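Local atomic coordinates of lysine-specific demethylase REF6 (Arabidopsis thaliana, PDB entry 6A58), a protein that removes methyl groups from di- and trimethylated lysine in the histone H3 tail, activating gene expression, and binds DNA through four C2H2 zinc fingers carried by this C-terminal fragment. Residues I97-G102 with T116-S121; K44-P49 with F58-L63. One frame throughout, in Å; residues are numbered along the deposited sequence.

In the fold
Two ways of joining neighbouring C2H2 zinc fingers appear in this C-terminal, DNA-binding piece of the demethylase. Contact 2 comes first along the chain: the loop after helix 37-44 meets the start of helix 60-70, so that fingers 1 and 2 share one helix, whose residues supply ligands to two zinc ions. Contact 1 follows it, setting the C-terminal end of helix 90-101 in finger 3 beside the turn between strand 116-117 and helix 120-129 in finger 4. Their centres lie 37 Å apart, on opposite sides of the chain's centre, and no atoms touch between them. Each contact thus joins a separate pair of fingers, 1 with 2 and 3 with 4, in this elongated fragment.

Contact 1 of 2, residues I97-G102 with T116-S121; sequences IRVHTG and TFRFVS. With ZN (zinc ion), chain D.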
loop_
_atom_site.group_PDB
_atom_site.type_symbol
_atom_site.label_atom_id
_atom_site.label_comp_id
_atom_site.label_asym_id
_atom_site.label_seq_id
_atom_site.Cartn_x
_atom_site.Cartn_y
_atom_site.Cartn_z
ATOM N N ILE A 97 13.481 4.618 -6.315
ATOM C CA ILE A 97 14.721 4.321 -7.053
ATOM C C ILE A 97 15.138 5.502 -7.946
ATOM O O ILE A 97 16.333 5.733 -8.156
ATOM C CB ILE A 97 14.608 3.004 -7.863
ATOM C CG1 ILE A 97 14.502 1.804 -6.914
ATOM C CG2 ILE A 97 15.814 2.801 -8.775
ATOM C CD1 ILE A 97 13.913 0.562 -7.548
ATOM N N ARG A 98 14.165 6.270 -8.435
ATOM C CA ARG A 98 14.458 7.470 -9.225
ATOM C C ARG A 98 15.282 8.513 -8.461
ATOM O O ARG A 98 15.999 9.297 -9.082
ATOM C CB ARG A 98 13.175 8.115 -9.759
ATOM C CG ARG A 98 12.390 7.240 -10.725
ATOM C CD ARG A 98 11.035 7.849 -11.027
ATOM N NE ARG A 98 10.155 6.878 -11.670
ATOM C CZ ARG A 98 8.821 6.959 -11.706
ATOM N NH1 ARG A 98 8.172 7.980 -11.151
ATOM N NH2 ARG A 98 8.127 5.998 -12.311
ATOM N N VAL A 99 15.185 8.523 -7.129
ATOM C CA VAL A 99 16.015 9.411 -6.297
ATOM C C VAL A 99 17.493 9.075 -6.503
ATOM O O VAL A 99 18.323 9.978 -6.606
ATOM C CB VAL A 99 15.648 9.327 -4.792
ATOM C CG1 VAL A 99 16.568 10.202 -3.945
ATOM C CG2 VAL A 99 14.193 9.727 -4.571
ATOM N N HIS A 100 17.806 7.783 -6.576
ATOM C CA HIS A 100 19.175 7.320 -6.802
ATOM C C HIS A 100 19.650 7.542 -8.233
ATOM O O HIS A 100 20.806 7.909 -8.445
ATOM C CB HIS A 100 19.311 5.831 -6.492
ATOM C CG HIS A 100 18.996 5.464 -5.077
ATOM N ND1 HIS A 100 19.575 6.092 -3.995
ATOM C CD2 HIS A 100 18.190 4.502 -4.567
ATOM C CE1 HIS A 100 19.119 5.552 -2.879
ATOM N NE2 HIS A 100 18.285 4.579 -3.198
ATOM N N THR A 101 18.782 7.289 -9.215
ATOM C CA THR A 101 19.167 7.421 -10.628
ATOM C C THR A 101 19.146 8.870 -11.128
ATOM O O THR A 101 19.789 9.183 -12.129
ATOM C CB THR A 101 18.267 6.585 -11.554
ATOM O OG1 THR A 101 16.932 7.100 -11.507
ATOM C CG2 THR A 101 18.283 5.111 -11.141
ATOM N N GLY A 102 18.394 9.738 -10.447
ATOM C CA GLY A 102 18.227 11.131 -10.864
ATOM C C GLY A 102 17.207 11.329 -11.973
ATOM O O GLY A 102 17.128 12.414 -12.549
ATOM N N THR A 116 10.528 19.838 -14.586
ATOM C CA THR A 116 10.493 18.370 -14.564
ATOM C C THR A 116 10.135 17.845 -13.176
ATOM O O THR A 116 10.314 18.543 -12.169
ATOM C CB THR A 116 11.836 17.745 -14.975
ATOM O OG1 THR A 116 12.810 17.984 -13.951
ATOM C CG2 THR A 116 12.324 18.308 -16.305
ATOM N N PHE A 117 9.637 16.610 -13.135
ATOM C CA PHE A 117 9.150 15.983 -11.897
ATOM C C PHE A 117 9.570 14.520 -11.825
ATOM O O PHE A 117 9.691 13.853 -12.855
ATOM C CB PHE A 117 7.624 16.129 -11.801
ATOM C CG PHE A 117 7.167 17.541 -11.969
ATOM C CD1 PHE A 117 7.102 18.390 -10.876
ATOM C CD2 PHE A 117 6.884 18.048 -13.237
ATOM C CE1 PHE A 117 6.721 19.715 -11.032
ATOM C CE2 PHE A 117 6.509 19.373 -13.399
ATOM C CZ PHE A 117 6.429 20.202 -12.294
ATOM N N ARG A 118 9.821 14.047 -10.604
ATOM C CA ARG A 118 10.235 12.664 -10.356
ATOM C C ARG A 118 9.039 11.725 -10.221
ATOM O O ARG A 118 9.113 10.571 -10.648
ATOM C CB ARG A 118 11.091 12.583 -9.089
ATOM C CG ARG A 118 11.775 11.235 -8.887
ATOM C CD ARG A 118 12.680 11.206 -7.662
ATOM N NE ARG A 118 13.517 12.399 -7.543
ATOM C CZ ARG A 118 14.560 12.700 -8.321
ATOM N NH1 ARG A 118 14.946 11.907 -9.331
ATOM N NH2 ARG A 118 15.224 13.831 -8.096
ATOM N N PHE A 119 7.965 12.216 -9.599
ATOM C CA PHE A 119 6.749 11.432 -9.362
ATOM C C PHE A 119 5.586 12.058 -10.126
ATOM O O PHE A 119 5.508 13.281 -10.250
ATOM C CB PHE A 119 6.407 11.380 -7.866
ATOM C CG PHE A 119 7.591 11.151 -6.962
ATOM C CD1 PHE A 119 8.535 10.167 -7.249
ATOM C CD2 PHE A 119 7.752 11.909 -5.804
ATOM C CE1 PHE A 119 9.620 9.956 -6.404
ATOM C CE2 PHE A 119 8.834 11.699 -4.959
ATOM C CZ PHE A 119 9.771 10.723 -5.261
ATOM N N VAL A 120 4.684 11.215 -10.628
ATOM C CA VAL A 120 3.533 11.687 -11.408
ATOM C C VAL A 120 2.578 12.567 -10.584
ATOM O O VAL A 120 1.998 13.506 -11.126
ATOM C CB VAL A 120 2.768 10.515 -12.082
ATOM C CG1 VAL A 120 1.969 9.702 -11.069
ATOM C CG2 VAL A 120 1.861 11.033 -13.192
ATOM N N SER A 121 2.433 12.272 -9.290
ATOM C CA SER A 121 1.599 13.078 -8.386
ATOM C C SER A 121 2.077 14.530 -8.267
ATOM O O SER A 121 1.258 15.443 -8.144
ATOM C CB SER A 121 1.526 12.441 -6.994
ATOM O OG SER A 121 2.816 12.302 -6.420
HETATM ZN ZN ZN D . 17.114 3.262 -2.103
HETATM O O HOH W 1 5.371 8.396 -10.706
#
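R118 leaves its backbone with CG anti to the N (chi1 -170°) and then bends at chi3 (-44°), a course that carries its guanidinium to the last turn of helix 90-101, while R98 runs back past it with its chain extended from CG to NE. The two arginines therefore slide by each other in opposite directions at the junction between C2H2 fingers 3 and 4, beside a linker, T101 to P105, that resembles the TGEKP linkers of tandem fingers. Their aliphatic parts touch, R98 CB lying 3.5 Å from R118 CG. R98 NH1 donates to R118 O over 2.8 Å, at an N-H...O angle of 147°; the oxygen is approached in the carbonyl plane, though it is tilted from the guanidinium plane. At the helix end, R118 NH1 comes 2.8 Å from R98 O, and its charge there probably suits the negative end of the helix dipole. V99 CA sits over one face of the R118 guanidinium, and V99 CG2 packs 3.7 Å from R118 CD. With an alanine in place of R118, R98 O would probably lose the positive group beside it and V99 CG2 the CD it packs against. A water accepts from R98 NH1 at 2.9 Å and from V120 N, also at 2.9 Å, reaching the first turn of helix 120-129.

Contact 2 of 2, residues K44-P49 with F58-L63; sequences KRNICP and FSHKYL. With ZN (zinc ion), chain B; ZN (zinc ion), chain C.
L63 and N46 carry most of the contact between the loop and the helix, L63 through its methyls and N46 through its amide. Because its CG stands anti to the backbone N (chi1 175°), L63 spreads its two methyls against the loop: CD1 nestles on the backbone, 3.5 Å from I47 O and 3.6 Å from C48 N, and CD2 packs 3.8 Å from N46 CA. The ring of P49 adds a looser touch, its CD 4.2 Å from L63 CD1. Among the polar groups, the N46 amide lies against the first turn of helix 60-70 rather than bonding to it. N46 ND2 is 3.3 Å from H60 CA, and its 3.5 Å approach to H60 N brings two donors together, so this is contact without a hydrogen bond. N46 itself has positive phi and is the C-prime residue of a Schellman motif that ends helix 37-44, which turns the chain out of finger 1 and directly into finger 2. S59 is the N-cap of helix 60-70, its OG accepting a weak bond from Y62 N. Metal coordination ties the fingers together more directly. H60 NE2 binds one zinc at 2.2 Å, completing the site of C25, C30 and H43, so that degenerate finger 1 takes its last ligand from the helix of finger 2. C48 SG binds the other zinc at 2.2 Å, with C53, H66 and H70, the last two histidines further along that same helix.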
loop_
_atom_site.group_PDB
_atom_site.type_symbol
_atom_site.label_atom_id
_atom_site.label_comp_id
_atom_site.label_asym_id
_atom_site.label_seq_id
_atom_site.Cartn_x
_atom_site.Cartn_y
_atom_site.Cartn_z
ATOM N N LYS A 44 -15.596 -13.321 10.633
ATOM C CA LYS A 44 -16.832 -13.134 9.855
ATOM C C LYS A 44 -17.810 -12.121 10.479
ATOM O O LYS A 44 -18.700 -11.621 9.785
ATOM C CB LYS A 44 -17.517 -14.474 9.588
ATOM C CG LYS A 44 -16.747 -15.320 8.592
ATOM C CD LYS A 44 -17.352 -16.696 8.428
ATOM C CE LYS A 44 -16.533 -17.520 7.453
ATOM N NZ LYS A 44 -17.118 -18.865 7.217
ATOM N N ARG A 45 -17.631 -11.832 11.773
ATOM C CA ARG A 45 -18.343 -10.745 12.462
ATOM C C ARG A 45 -17.586 -9.412 12.380
ATOM O O ARG A 45 -17.903 -8.453 13.095
ATOM C CB ARG A 45 -18.590 -11.126 13.923
ATOM C CG ARG A 45 -19.635 -12.218 14.090
ATOM C CD ARG A 45 -19.666 -12.744 15.507
ATOM N NE ARG A 45 -19.856 -11.685 16.498
ATOM C CZ ARG A 45 -19.772 -11.854 17.817
ATOM N NH1 ARG A 45 -19.513 -13.054 18.343
ATOM N NH2 ARG A 45 -19.948 -10.807 18.621
ATOM N N ASN A 46 -16.584 -9.346 11.496
ATOM C CA ASN A 46 -15.804 -8.137 11.231
ATOM C C ASN A 46 -15.099 -7.558 12.455
ATOM O O ASN A 46 -14.990 -6.338 12.606
ATOM C CB ASN A 46 -16.679 -7.092 10.518
ATOM C CG ASN A 46 -17.256 -7.615 9.216
ATOM O OD1 ASN A 46 -18.450 -7.491 8.958
ATOM N ND2 ASN A 46 -16.410 -8.226 8.400
ATOM N N ILE A 47 -14.600 -8.451 13.308
ATOM C CA ILE A 47 -13.793 -8.084 14.464
ATOM C C ILE A 47 -12.332 -8.149 14.029
ATOM O O ILE A 47 -11.910 -9.133 13.418
ATOM C CB ILE A 47 -14.023 -9.037 15.655
ATOM C CG1 ILE A 47 -15.492 -9.004 16.094
ATOM C CG2 ILE A 47 -13.114 -8.667 16.825
ATOM C CD1 ILE A 47 -15.927 -10.206 16.902
ATOM N N CYS A 48 -11.572 -7.098 14.329
ATOM C CA CYS A 48 -10.148 -7.037 13.977
ATOM C C CYS A 48 -9.395 -8.308 14.403
ATOM O O CYS A 48 -9.590 -8.789 15.517
ATOM C CB CYS A 48 -9.497 -5.826 14.636
ATOM S SG CYS A 48 -7.757 -5.624 14.198
ATOM N N PRO A 49 -8.526 -8.851 13.521
ATOM C CA PRO A 49 -7.792 -10.081 13.854
ATOM C C PRO A 49 -6.623 -9.915 14.835
ATOM O O PRO A 49 -6.049 -10.925 15.250
ATOM C CB PRO A 49 -7.250 -10.540 12.494
ATOM C CG PRO A 49 -7.102 -9.280 11.720
ATOM C CD PRO A 49 -8.262 -8.424 12.134
ATOM N N PHE A 58 -18.443 -2.413 10.124
ATOM C CA PHE A 58 -19.768 -2.597 9.527
ATOM C C PHE A 58 -19.751 -3.549 8.332
ATOM O O PHE A 58 -20.754 -4.202 8.040
ATOM C CB PHE A 58 -20.354 -1.239 9.111
ATOM C CG PHE A 58 -21.769 -1.315 8.606
ATOM C CD1 PHE A 58 -22.824 -1.527 9.487
ATOM C CD2 PHE A 58 -22.049 -1.184 7.247
ATOM C CE1 PHE A 58 -24.132 -1.605 9.025
ATOM C CE2 PHE A 58 -23.353 -1.258 6.780
ATOM C CZ PHE A 58 -24.396 -1.470 7.669
ATOM N N SER A 59 -18.616 -3.614 7.639
ATOM C CA SER A 59 -18.457 -4.509 6.504
ATOM C C SER A 59 -17.080 -5.145 6.506
ATOM O O SER A 59 -16.169 -4.718 7.216
ATOM C CB SER A 59 -18.670 -3.754 5.187
ATOM O OG SER A 59 -17.507 -3.035 4.812
ATOM N N HIS A 60 -16.948 -6.154 5.663
ATOM C CA HIS A 60 -15.703 -6.876 5.505
ATOM C C HIS A 60 -14.612 -6.030 4.831
ATOM O O HIS A 60 -13.433 -6.191 5.136
ATOM C CB HIS A 60 -15.964 -8.161 4.730
ATOM C CG HIS A 60 -14.882 -9.170 4.882
ATOM N ND1 HIS A 60 -13.771 -9.175 4.074
ATOM C CD2 HIS A 60 -14.722 -10.187 5.760
ATOM C CE1 HIS A 60 -12.977 -10.161 4.436
ATOM N NE2 HIS A 60 -13.531 -10.798 5.452
ATOM N N LYS A 61 -15.006 -5.120 3.936
ATOM C CA LYS A 61 -14.058 -4.196 3.301
ATOM C C LYS A 61 -13.401 -3.253 4.319
ATOM O O LYS A 61 -12.188 -3.036 4.268
ATOM C CB LYS A 61 -14.742 -3.382 2.195
ATOM C CG LYS A 61 -13.768 -2.696 1.250
ATOM C CD LYS A 61 -14.483 -1.934 0.143
ATOM C CE LYS A 61 -15.077 -0.627 0.644
ATOM N NZ LYS A 61 -15.558 0.229 -0.477
ATOM N N TYR A 62 -14.204 -2.700 5.231
ATOM C CA TYR A 62 -13.690 -1.853 6.323
ATOM C C TYR A 62 -12.704 -2.595 7.231
ATOM O O TYR A 62 -11.694 -2.025 7.652
ATOM C CB TYR A 62 -14.837 -1.298 7.181
ATOM C CG TYR A 62 -15.626 -0.167 6.547
ATOM C CD1 TYR A 62 -15.006 1.032 6.200
ATOM C CD2 TYR A 62 -17.001 -0.281 6.333
ATOM C CE1 TYR A 62 -15.726 2.077 5.634
ATOM C CE2 TYR A 62 -17.731 0.758 5.768
ATOM C CZ TYR A 62 -17.089 1.934 5.421
ATOM O OH TYR A 62 -17.808 2.964 4.863
ATOM N N LEU A 63 -13.015 -3.854 7.536
ATOM C CA LEU A 63 -12.154 -4.705 8.364
ATOM C C LEU A 63 -10.768 -4.909 7.743
ATOM O O LEU A 63 -9.751 -4.731 8.415
ATOM C CB LEU A 63 -12.818 -6.069 8.579
ATOM C CG LEU A 63 -12.022 -7.139 9.336
ATOM C CD1 LEU A 63 -11.910 -6.774 10.806
ATOM C CD2 LEU A 63 -12.652 -8.510 9.131
HETATM ZN ZN ZN B . -12.199 -12.524 5.365
HETATM ZN ZN ZN C . -7.342 -3.520 14.795
#